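Local coordinates for putative aspartate aminotransferase (Thermus thermophilus, PDB 1IUG), which probably transfers amino groups between amino acids and 2-oxo acids as a pyridoxal-phosphate-dependent class-V aminotransferase, at residues K257-A262 with Y329-A334; W3-G8 with L323-A328; V78-Y83 with L99-L104. All coordinates share one frame; numbering follows the deposited sequence.

Contact 1. Residues K257-A262 with Y329-A334; sequences KAWQNA and YDRYEA
Q260 reaches out of helix 250-270 and offers its amide nitrogen to two backbone carbonyls at the start of helix 331-348. CG stands beside the backbone N (chi1 -73°) and the chain runs extended from there, which carries NE2 to 2.9 Å from Y329 O. This bond lies close to the plane of the Q260 amide, yet it arrives from above the plane of the accepting carbonyl. The same NE2 makes a weak second bond to D330 O, 3.1 Å away. Behind the amide, Q260 CG packs against the methyl of A334, its CB 3.8 Å off, and L325 touches both residues, so this half of the contact is buried and close. Y329 O gains a further donor in a water that also accepts from K257 NZ.

The carbonyls gripped in this way sit in a classic helix start, the capping box. D330 at the N-cap accepts from E333 N through OD2, while D330 N donates to E333 OE2, on the lone pair that faces away from the other carboxylate oxygen. E333 OE1 also bridges to R11.

The outer side is of a different kind. Here the exposed R331 bends at chi2 and lays its guanidinium flat over W259, the planes 15° apart and CZ 4.0 Å from the centroid of the six-membered ring. NH1 hangs over the middle of the indole, 3.4 Å from W259 CE2, in a cation-pi stack that borders solvent. Between the two halves W259 CZ3 approaches A334 CB at a looser 4.1 Å.

Contact 2. Residues W3-G8 with L323-A328; sequences WLLTPG and LSLMGA
L5 is laid over the loop that follows strand 320-323, and its side chain can be traced atom by atom. CB lies 3.9 Å from S324 O. CG stands anti to the carbonyl carbon (chi1 -57°) and divides the tip between two leucines. CD1 turns to L323, meeting its CD2 at a loose 4.4 Å. CD2 lies 3.9 Å from S324 O and 4.1 Å from CD2 of L325, the L5 and L325 side chains running side by side in the same direction.

The backbone at this crossing is joined more sparingly. S324 N donates to L5 O at 2.8 Å, but the bond is bent and weak. A water adds three links, donating to T6 O and S324 O and accepting from G327 N, and so ties both segments together. S324 OG accepts from M326 N in an ST turn and is also bonded to A283 O. S324 CB lies 3.8 Å from P7 N; P7 is the centre of an inverse gamma turn. M326 closes this end: its chain bends at chi3 and sets CE 3.6 Å from P7 C.

L4 and T6 also pack on H26 of the second subunit. The P7 side chain lies about 4 Å from that of R322, the predicted substrate-binding arginine, so the buried contact adjoins that residue. The chemistry implies a join of mostly apolar side-chain and backbone contacts, with one weak direct hydrogen bond and a bridging water.

Contact 3. Residues V78-Y83 with L99-L104; sequences VLVPVY and LVVERL
V78, V80 and V101 form the apolar centre, their side chains on one face of a parallel strand pair. V101 stands between the two valines of the neighbouring strand: its CG1 touches V80 CG2 at 3.7 Å and its CG2 touches V78 CG2 at 3.8 Å. V78 has CG1 anti to the carbonyl carbon (chi1 -63°), which leaves CG2 between the backbone N and that carbon; V78 CG2 also meets L99 CD1 at 3.9 Å. Helix 85-96 covers this face, with Y91 packing on V80 and V101.

On the other face L79 leans over the joint between the strands, its CD1 4.0 Å from L104 CD1. E102 CB and CG run alongside L79 CD1 and OE1 comes to 3.4 Å from it, while OE2 is hydrogen-bonded to Y122. Between the faces, the backbone bonds V78 N to V100 O, E102 N to V78 O, V80 N to E102 O and V82 N to L104 O are nearly straight at the hydrogen, whereas L104 N to V80 O, at 3.4 Å, is weak.

At the polar edge R103 bends at chi2 and passes obliquely across V82, bringing NE to 3.3 Å from V82 CG2. There NE is held in a salt bridge by D105 and the guanidinium makes a cation-pi contact with Y91. Cutting R103 back to an alanine would probably bare the methyls of V82 and leave D105 without its positive mate and Y91 without its cation.

The strands run 24° apart in direction and are linked through helix 85-96, a beta-alpha-beta crossover that ends the mainly parallel seven-stranded sheet typical of fold-type I pyridoxal-phosphate enzymes.

In the fold
Contacts 1 and 2 are neighbours, their centres 10 Å apart, and they meet directly: Y329 OH is 2.7 Å from L4 O, a probable hydrogen bond, and K257 packs on the carbonyls of 325-327. Their segments alternate along the chain, so residues 3-8, helix 250-270 and the run from strand 320-323 into helix 331-348 are interlocked. Contact 3 comes between residues 8 and 257 and lies across the chain's centre, about 35 Å from contact 1 and 30 Å from contact 2 between centres. It edges the large seven-stranded sheet, as in fold-type I enzymes; contact 2 takes in strand 3-4 and the end of strand 320-323 of the five-stranded sheet and, with contact 1, joins the N-terminal residues to the C-terminal part.

Contact 1. Residues K257-A262 with Y329-A334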
loop_
_atom_site.group_PDB
_atom_site.type_symbol
_atom_site.label_atom_id
_atom_site.label_comp_id
_atom_site.label_asym_id
_atom_site.label_seq_id
_atom_site.Cartn_x
_atom_site.Cartn_y
_atom_site.Cartn_z
ATOM N N LYS A 257 -23.670 9.580 12.347
ATOM C CA LYS A 257 -22.345 9.573 12.945
ATOM C C LYS A 257 -22.173 10.664 14.009
ATOM O O LYS A 257 -21.567 10.423 15.059
ATOM C CB LYS A 257 -21.265 9.606 11.855
ATOM C CG LYS A 257 -21.139 8.242 11.147
ATOM C CD LYS A 257 -20.763 7.181 12.196
ATOM C CE LYS A 257 -20.618 5.768 11.673
ATOM N NZ LYS A 257 -20.866 5.628 10.217
ATOM N N ALA A 258 -22.786 11.824 13.775
ATOM C CA ALA A 258 -22.727 12.932 14.727
ATOM C C ALA A 258 -23.521 12.580 15.983
ATOM O O ALA A 258 -23.097 12.877 17.105
ATOM C CB ALA A 258 -23.277 14.209 14.100
ATOM N N TRP A 259 -24.669 11.936 15.786
ATOM C CA TRP A 259 -25.522 11.526 16.898
ATOM C C TRP A 259 -24.855 10.434 17.740
ATOM O O TRP A 259 -24.899 10.477 18.969
ATOM C CB TRP A 259 -26.880 11.046 16.371
ATOM C CG TRP A 259 -27.780 10.515 17.445
ATOM C CD1 TRP A 259 -28.633 11.236 18.227
ATOM C CD2 TRP A 259 -27.885 9.152 17.884
ATOM N NE1 TRP A 259 -29.259 10.409 19.131
ATOM C CE2 TRP A 259 -28.817 9.125 18.943
ATOM C CE3 TRP A 259 -27.276 7.953 17.486
ATOM C CZ2 TRP A 259 -29.157 7.945 19.614
ATOM C CZ3 TRP A 259 -27.612 6.780 18.154
ATOM C CH2 TRP A 259 -28.545 6.786 19.207
ATOM N N GLN A 260 -24.226 9.471 17.070
ATOM C CA GLN A 260 -23.540 8.362 17.738
ATOM C C GLN A 260 -22.379 8.818 18.617
ATOM O O GLN A 260 -22.182 8.291 19.712
ATOM C CB GLN A 260 -23.030 7.342 16.709
ATOM C CG GLN A 260 -24.125 6.491 16.072
ATOM C CD GLN A 260 -23.604 5.575 14.973
ATOM O OE1 GLN A 260 -22.740 5.962 14.189
ATOM N NE2 GLN A 260 -24.143 4.362 14.902
ATOM N N ASN A 261 -21.608 9.788 18.131
ATOM C CA ASN A 261 -20.467 10.298 18.876
ATOM C C ASN A 261 -20.928 11.141 20.061
ATOM O O ASN A 261 -20.346 11.066 21.147
ATOM C CB ASN A 261 -19.554 11.123 17.968
ATOM C CG ASN A 261 -18.148 11.238 18.516
ATOM O OD1 ASN A 261 -17.491 10.229 18.776
ATOM N ND2 ASN A 261 -17.677 12.466 18.696
ATOM N N ALA A 262 -21.980 11.932 19.846
ATOM C CA ALA A 262 -22.541 12.780 20.894
ATOM C C ALA A 262 -23.113 11.890 21.996
ATOM O O ALA A 262 -23.141 12.270 23.169
ATOM C CB ALA A 262 -23.625 13.675 20.321
ATOM N N TYR A 329 -21.856 0.740 12.366
ATOM C CA TYR A 329 -22.784 0.489 13.466
ATOM C C TYR A 329 -24.047 1.281 13.224
ATOM O O TYR A 329 -23.989 2.409 12.723
ATOM C CB TYR A 329 -22.199 0.965 14.798
ATOM C CG TYR A 329 -21.013 0.181 15.284
ATOM C CD1 TYR A 329 -19.731 0.736 15.276
ATOM C CD2 TYR A 329 -21.173 -1.110 15.779
ATOM C CE1 TYR A 329 -18.636 0.021 15.755
ATOM C CE2 TYR A 329 -20.089 -1.832 16.257
ATOM C CZ TYR A 329 -18.826 -1.264 16.244
ATOM O OH TYR A 329 -17.768 -1.992 16.726
ATOM N N ASP A 330 -25.189 0.708 13.591
ATOM C CA ASP A 330 -26.441 1.425 13.418
ATOM C C ASP A 330 -26.862 2.107 14.714
ATOM O O ASP A 330 -26.118 2.118 15.696
ATOM C CB ASP A 330 -27.551 0.519 12.843
ATOM C CG ASP A 330 -28.081 -0.519 13.838
ATOM O OD1 ASP A 330 -29.018 -1.246 13.451
ATOM O OD2 ASP A 330 -27.597 -0.618 14.986
ATOM N N ARG A 331 -28.048 2.700 14.675
ATOM C CA ARG A 331 -28.671 3.415 15.787
ATOM C C ARG A 331 -28.682 2.572 17.079
ATOM O O ARG A 331 -28.236 3.020 18.136
ATOM C CB ARG A 331 -30.113 3.737 15.352
ATOM C CG ARG A 331 -30.788 4.994 15.886
ATOM C CD ARG A 331 -30.922 5.018 17.389
ATOM N NE ARG A 331 -32.001 5.901 17.844
ATOM C CZ ARG A 331 -32.077 7.209 17.605
ATOM N NH1 ARG A 331 -31.141 7.832 16.892
ATOM N NH2 ARG A 331 -33.071 7.912 18.133
ATOM N N TYR A 332 -29.112 1.322 16.959
ATOM C CA TYR A 332 -29.238 0.437 18.111
ATOM C C TYR A 332 -27.981 -0.235 18.639
ATOM O O TYR A 332 -27.903 -0.563 19.824
ATOM C CB TYR A 332 -30.380 -0.541 17.851
ATOM C CG TYR A 332 -31.602 0.241 17.430
ATOM C CD1 TYR A 332 -31.984 0.306 16.088
ATOM C CD2 TYR A 332 -32.293 1.031 18.353
ATOM C CE1 TYR A 332 -33.014 1.143 15.674
ATOM C CE2 TYR A 332 -33.323 1.872 17.951
ATOM C CZ TYR A 332 -33.676 1.925 16.611
ATOM O OH TYR A 332 -34.679 2.770 16.203
ATOM N N GLU A 333 -26.988 -0.417 17.776
ATOM C CA GLU A 333 -25.733 -1.006 18.218
ATOM C C GLU A 333 -25.014 0.058 19.044
ATOM O O GLU A 333 -24.349 -0.252 20.031
ATOM C CB GLU A 333 -24.895 -1.451 17.019
ATOM C CG GLU A 333 -25.451 -2.699 16.357
ATOM C CD GLU A 333 -24.798 -3.020 15.030
ATOM O OE1 GLU A 333 -24.499 -4.204 14.799
ATOM O OE2 GLU A 333 -24.598 -2.101 14.208
ATOM N N ALA A 334 -25.205 1.318 18.658
ATOM C CA ALA A 334 -24.609 2.447 19.364
ATOM C C ALA A 334 -25.217 2.538 20.764
ATOM O O ALA A 334 -24.496 2.730 21.744
ATOM C CB ALA A 334 -24.846 3.740 18.595
HETATM O O HOH W 1 -22.724 3.282 9.833
#

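Contact 2. Residues W3-G8 with L323-A328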
loop_
_atom_site.group_PDB
_atom_site.type_symbol
_atom_site.label_atom_id
_atom_site.label_comp_id
_atom_site.label_asym_id
_atom_site.label_seq_id
_atom_site.Cartn_x
_atom_site.Cartn_y
_atom_site.Cartn_z
ATOM N N TRP A 3 -16.482 -6.101 19.454
ATOM C CA TRP A 3 -16.810 -4.683 19.424
ATOM C C TRP A 3 -15.562 -3.833 19.230
ATOM O O TRP A 3 -14.864 -3.503 20.191
ATOM C CB TRP A 3 -17.526 -4.266 20.711
ATOM C CG TRP A 3 -18.869 -4.905 20.908
ATOM C CD1 TRP A 3 -19.137 -6.050 21.605
ATOM C CD2 TRP A 3 -20.135 -4.413 20.445
ATOM N NE1 TRP A 3 -20.490 -6.298 21.608
ATOM C CE2 TRP A 3 -21.126 -5.309 20.905
ATOM C CE3 TRP A 3 -20.527 -3.299 19.688
ATOM C CZ2 TRP A 3 -22.488 -5.128 20.636
ATOM C CZ3 TRP A 3 -21.883 -3.117 19.416
ATOM C CH2 TRP A 3 -22.847 -4.029 19.893
ATOM N N LEU A 4 -15.259 -3.518 17.975
ATOM C CA LEU A 4 -14.108 -2.686 17.665
ATOM C C LEU A 4 -14.543 -1.233 17.827
ATOM O O LEU A 4 -15.387 -0.740 17.078
ATOM C CB LEU A 4 -13.623 -2.954 16.240
ATOM C CG LEU A 4 -12.415 -2.125 15.807
ATOM C CD1 LEU A 4 -11.267 -2.348 16.782
ATOM C CD2 LEU A 4 -12.002 -2.519 14.404
ATOM N N LEU A 5 -13.982 -0.558 18.822
ATOM C CA LEU A 5 -14.341 0.830 19.095
ATOM C C LEU A 5 -13.178 1.802 18.923
ATOM O O LEU A 5 -13.164 2.876 19.521
ATOM C CB LEU A 5 -14.932 0.944 20.507
ATOM C CG LEU A 5 -16.151 0.052 20.792
ATOM C CD1 LEU A 5 -16.525 0.114 22.271
ATOM C CD2 LEU A 5 -17.332 0.462 19.909
ATOM N N THR A 6 -12.212 1.422 18.095
ATOM C CA THR A 6 -11.040 2.250 17.831
ATOM C C THR A 6 -11.272 3.125 16.604
ATOM O O THR A 6 -11.982 2.737 15.678
ATOM C CB THR A 6 -9.787 1.391 17.580
ATOM O OG1 THR A 6 -10.078 0.407 16.581
ATOM C CG2 THR A 6 -9.330 0.699 18.865
ATOM N N PRO A 7 -10.679 4.328 16.590
ATOM C CA PRO A 7 -10.828 5.257 15.465
ATOM C C PRO A 7 -9.950 4.873 14.270
ATOM O O PRO A 7 -9.266 5.720 13.693
ATOM C CB PRO A 7 -10.404 6.587 16.078
ATOM C CG PRO A 7 -9.330 6.174 17.021
ATOM C CD PRO A 7 -9.922 4.955 17.688
ATOM N N GLY A 8 -9.995 3.594 13.898
ATOM C CA GLY A 8 -9.200 3.110 12.783
ATOM C C GLY A 8 -8.135 2.109 13.197
ATOM O O GLY A 8 -7.293 2.424 14.046
ATOM N N LEU A 323 -12.872 6.425 22.442
ATOM C CA LEU A 323 -13.968 5.635 21.979
ATOM C C LEU A 323 -14.443 6.116 20.641
ATOM O O LEU A 323 -14.499 7.315 20.380
ATOM C CB LEU A 323 -15.117 5.670 22.987
ATOM C CG LEU A 323 -14.863 5.038 24.362
ATOM C CD1 LEU A 323 -16.070 5.241 25.268
ATOM C CD2 LEU A 323 -14.531 3.560 24.236
ATOM N N SER A 324 -14.785 5.185 19.753
ATOM C CA SER A 324 -15.278 5.564 18.431
ATOM C C SER A 324 -16.284 4.609 17.791
ATOM O O SER A 324 -16.055 3.398 17.700
ATOM C CB SER A 324 -14.104 5.769 17.475
ATOM O OG SER A 324 -14.553 6.196 16.200
ATOM N N LEU A 325 -17.390 5.182 17.322
ATOM C CA LEU A 325 -18.445 4.433 16.651
ATOM C C LEU A 325 -18.404 4.754 15.161
ATOM O O LEU A 325 -19.409 4.635 14.460
ATOM C CB LEU A 325 -19.811 4.800 17.232
ATOM C CG LEU A 325 -20.142 4.150 18.576
ATOM C CD1 LEU A 325 -21.353 4.804 19.222
ATOM C CD2 LEU A 325 -20.375 2.666 18.352
ATOM N N MET A 326 -17.224 5.150 14.689
ATOM C CA MET A 326 -17.005 5.508 13.289
ATOM C C MET A 326 -17.224 4.325 12.342
ATOM O O MET A 326 -17.493 4.517 11.154
ATOM C CB MET A 326 -15.590 6.102 13.137
ATOM C CG MET A 326 -15.176 6.499 11.728
ATOM S SD MET A 326 -13.766 7.647 11.719
ATOM C CE MET A 326 -12.577 6.751 12.704
ATOM N N GLY A 327 -17.154 3.110 12.885
ATOM C CA GLY A 327 -17.358 1.909 12.094
ATOM C C GLY A 327 -18.798 1.676 11.664
ATOM O O GLY A 327 -19.673 2.484 11.955
ATOM N N ALA A 328 -19.049 0.557 10.989
ATOM C CA ALA A 328 -20.390 0.236 10.507
ATOM C C ALA A 328 -21.338 -0.227 11.615
ATOM O O ALA A 328 -21.582 -1.422 11.787
ATOM C CB ALA A 328 -20.312 -0.803 9.390
HETATM O O HOH W 2 -14.984 2.820 15.281
#

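Contact 3. Residues V78-Y83 with L99-L104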
loop_
_atom_site.group_PDB
_atom_site.type_symbol
_atom_site.label_atom_id
_atom_site.label_comp_id
_atom_site.label_asym_id
_atom_site.label_seq_id
_atom_site.Cartn_x
_atom_site.Cartn_y
_atom_site.Cartn_z
ATOM N N VAL A 78 6.657 26.869 4.512
ATOM C CA VAL A 78 5.342 26.330 4.861
ATOM C C VAL A 78 5.042 26.468 6.346
ATOM O O VAL A 78 5.919 26.314 7.198
ATOM C CB VAL A 78 5.148 24.844 4.441
ATOM C CG1 VAL A 78 5.230 24.702 2.926
ATOM C CG2 VAL A 78 6.158 23.948 5.142
ATOM N N LEU A 79 3.786 26.775 6.640
ATOM C CA LEU A 79 3.332 26.943 8.008
ATOM C C LEU A 79 2.578 25.682 8.435
ATOM O O LEU A 79 1.625 25.266 7.775
ATOM C CB LEU A 79 2.440 28.184 8.087
ATOM C CG LEU A 79 1.801 28.592 9.410
ATOM C CD1 LEU A 79 2.851 28.674 10.498
ATOM C CD2 LEU A 79 1.111 29.935 9.221
ATOM N N VAL A 80 3.030 25.065 9.525
ATOM C CA VAL A 80 2.415 23.844 10.035
ATOM C C VAL A 80 2.062 23.918 11.520
ATOM O O VAL A 80 2.942 23.844 12.383
ATOM C CB VAL A 80 3.343 22.612 9.827
ATOM C CG1 VAL A 80 2.671 21.347 10.342
ATOM C CG2 VAL A 80 3.716 22.464 8.356
ATOM N N PRO A 81 0.770 24.113 11.835
ATOM C CA PRO A 81 0.319 24.184 13.226
ATOM C C PRO A 81 0.326 22.769 13.796
ATOM O O PRO A 81 -0.053 21.817 13.108
ATOM C CB PRO A 81 -1.117 24.697 13.097
ATOM C CG PRO A 81 -1.121 25.422 11.794
ATOM C CD PRO A 81 -0.312 24.511 10.923
ATOM N N VAL A 82 0.772 22.624 15.038
ATOM C CA VAL A 82 0.814 21.319 15.674
ATOM C C VAL A 82 -0.031 21.324 16.942
ATOM O O VAL A 82 0.188 22.125 17.851
ATOM C CB VAL A 82 2.260 20.880 15.972
ATOM C CG1 VAL A 82 2.271 19.531 16.687
ATOM C CG2 VAL A 82 3.043 20.784 14.673
ATOM N N TYR A 83 -1.018 20.433 16.975
ATOM C CA TYR A 83 -1.935 20.321 18.099
ATOM C C TYR A 83 -2.356 18.874 18.339
ATOM O O TYR A 83 -3.379 18.607 18.975
ATOM C CB TYR A 83 -3.165 21.206 17.859
ATOM C CG TYR A 83 -3.697 21.163 16.441
ATOM C CD1 TYR A 83 -4.853 20.447 16.125
ATOM C CD2 TYR A 83 -3.042 21.841 15.414
ATOM C CE1 TYR A 83 -5.343 20.410 14.813
ATOM C CE2 TYR A 83 -3.521 21.812 14.109
ATOM C CZ TYR A 83 -4.670 21.094 13.816
ATOM O OH TYR A 83 -5.131 21.071 12.522
ATOM N N LEU A 99 11.588 21.125 3.365
ATOM C CA LEU A 99 10.911 22.418 3.414
ATOM C C LEU A 99 11.284 23.199 4.671
ATOM O O LEU A 99 11.666 22.610 5.689
ATOM C CB LEU A 99 9.389 22.222 3.395
ATOM C CG LEU A 99 8.757 21.423 2.252
ATOM C CD1 LEU A 99 7.254 21.338 2.468
ATOM C CD2 LEU A 99 9.066 22.072 0.918
ATOM N N VAL A 100 11.180 24.525 4.592
ATOM C CA VAL A 100 11.458 25.386 5.738
ATOM C C VAL A 100 10.125 25.452 6.480
ATOM O O VAL A 100 9.153 26.034 5.990
ATOM C CB VAL A 100 11.913 26.795 5.304
ATOM C CG1 VAL A 100 12.368 27.586 6.521
ATOM C CG2 VAL A 100 13.040 26.696 4.286
ATOM N N VAL A 101 10.094 24.869 7.675
ATOM C CA VAL A 101 8.862 24.788 8.438
ATOM C C VAL A 101 8.702 25.600 9.723
ATOM O O VAL A 101 9.500 25.472 10.662
ATOM C CB VAL A 101 8.561 23.299 8.775
ATOM C CG1 VAL A 101 7.165 23.152 9.360
ATOM C CG2 VAL A 101 8.718 22.431 7.531
ATOM N N GLU A 102 7.651 26.421 9.756
ATOM C CA GLU A 102 7.321 27.192 10.950
ATOM C C GLU A 102 6.330 26.314 11.698
ATOM O O GLU A 102 5.248 26.011 11.202
ATOM C CB GLU A 102 6.678 28.546 10.635
ATOM C CG GLU A 102 6.193 29.263 11.904
ATOM C CD GLU A 102 5.891 30.735 11.693
ATOM O OE1 GLU A 102 4.745 31.155 11.965
ATOM O OE2 GLU A 102 6.805 31.479 11.277
ATOM N N ARG A 103 6.719 25.925 12.899
ATOM C CA ARG A 103 5.941 25.041 13.743
ATOM C C ARG A 103 5.315 25.816 14.909
ATOM O O ARG A 103 6.023 26.341 15.770
ATOM C CB ARG A 103 6.910 23.940 14.202
ATOM C CG ARG A 103 6.369 22.674 14.831
ATOM C CD ARG A 103 5.615 22.882 16.109
ATOM N NE ARG A 103 5.432 21.629 16.848
ATOM C CZ ARG A 103 6.367 20.696 17.036
ATOM N NH1 ARG A 103 7.590 20.845 16.539
ATOM N NH2 ARG A 103 6.080 19.608 17.739
ATOM N N LEU A 104 3.988 25.930 14.896
ATOM C CA LEU A 104 3.258 26.624 15.956
ATOM C C LEU A 104 2.563 25.611 16.867
ATOM O O LEU A 104 1.585 24.970 16.470
ATOM C CB LEU A 104 2.227 27.587 15.363
ATOM C CG LEU A 104 2.737 28.745 14.502
ATOM C CD1 LEU A 104 1.560 29.630 14.114
ATOM C CD2 LEU A 104 3.790 29.558 15.256
#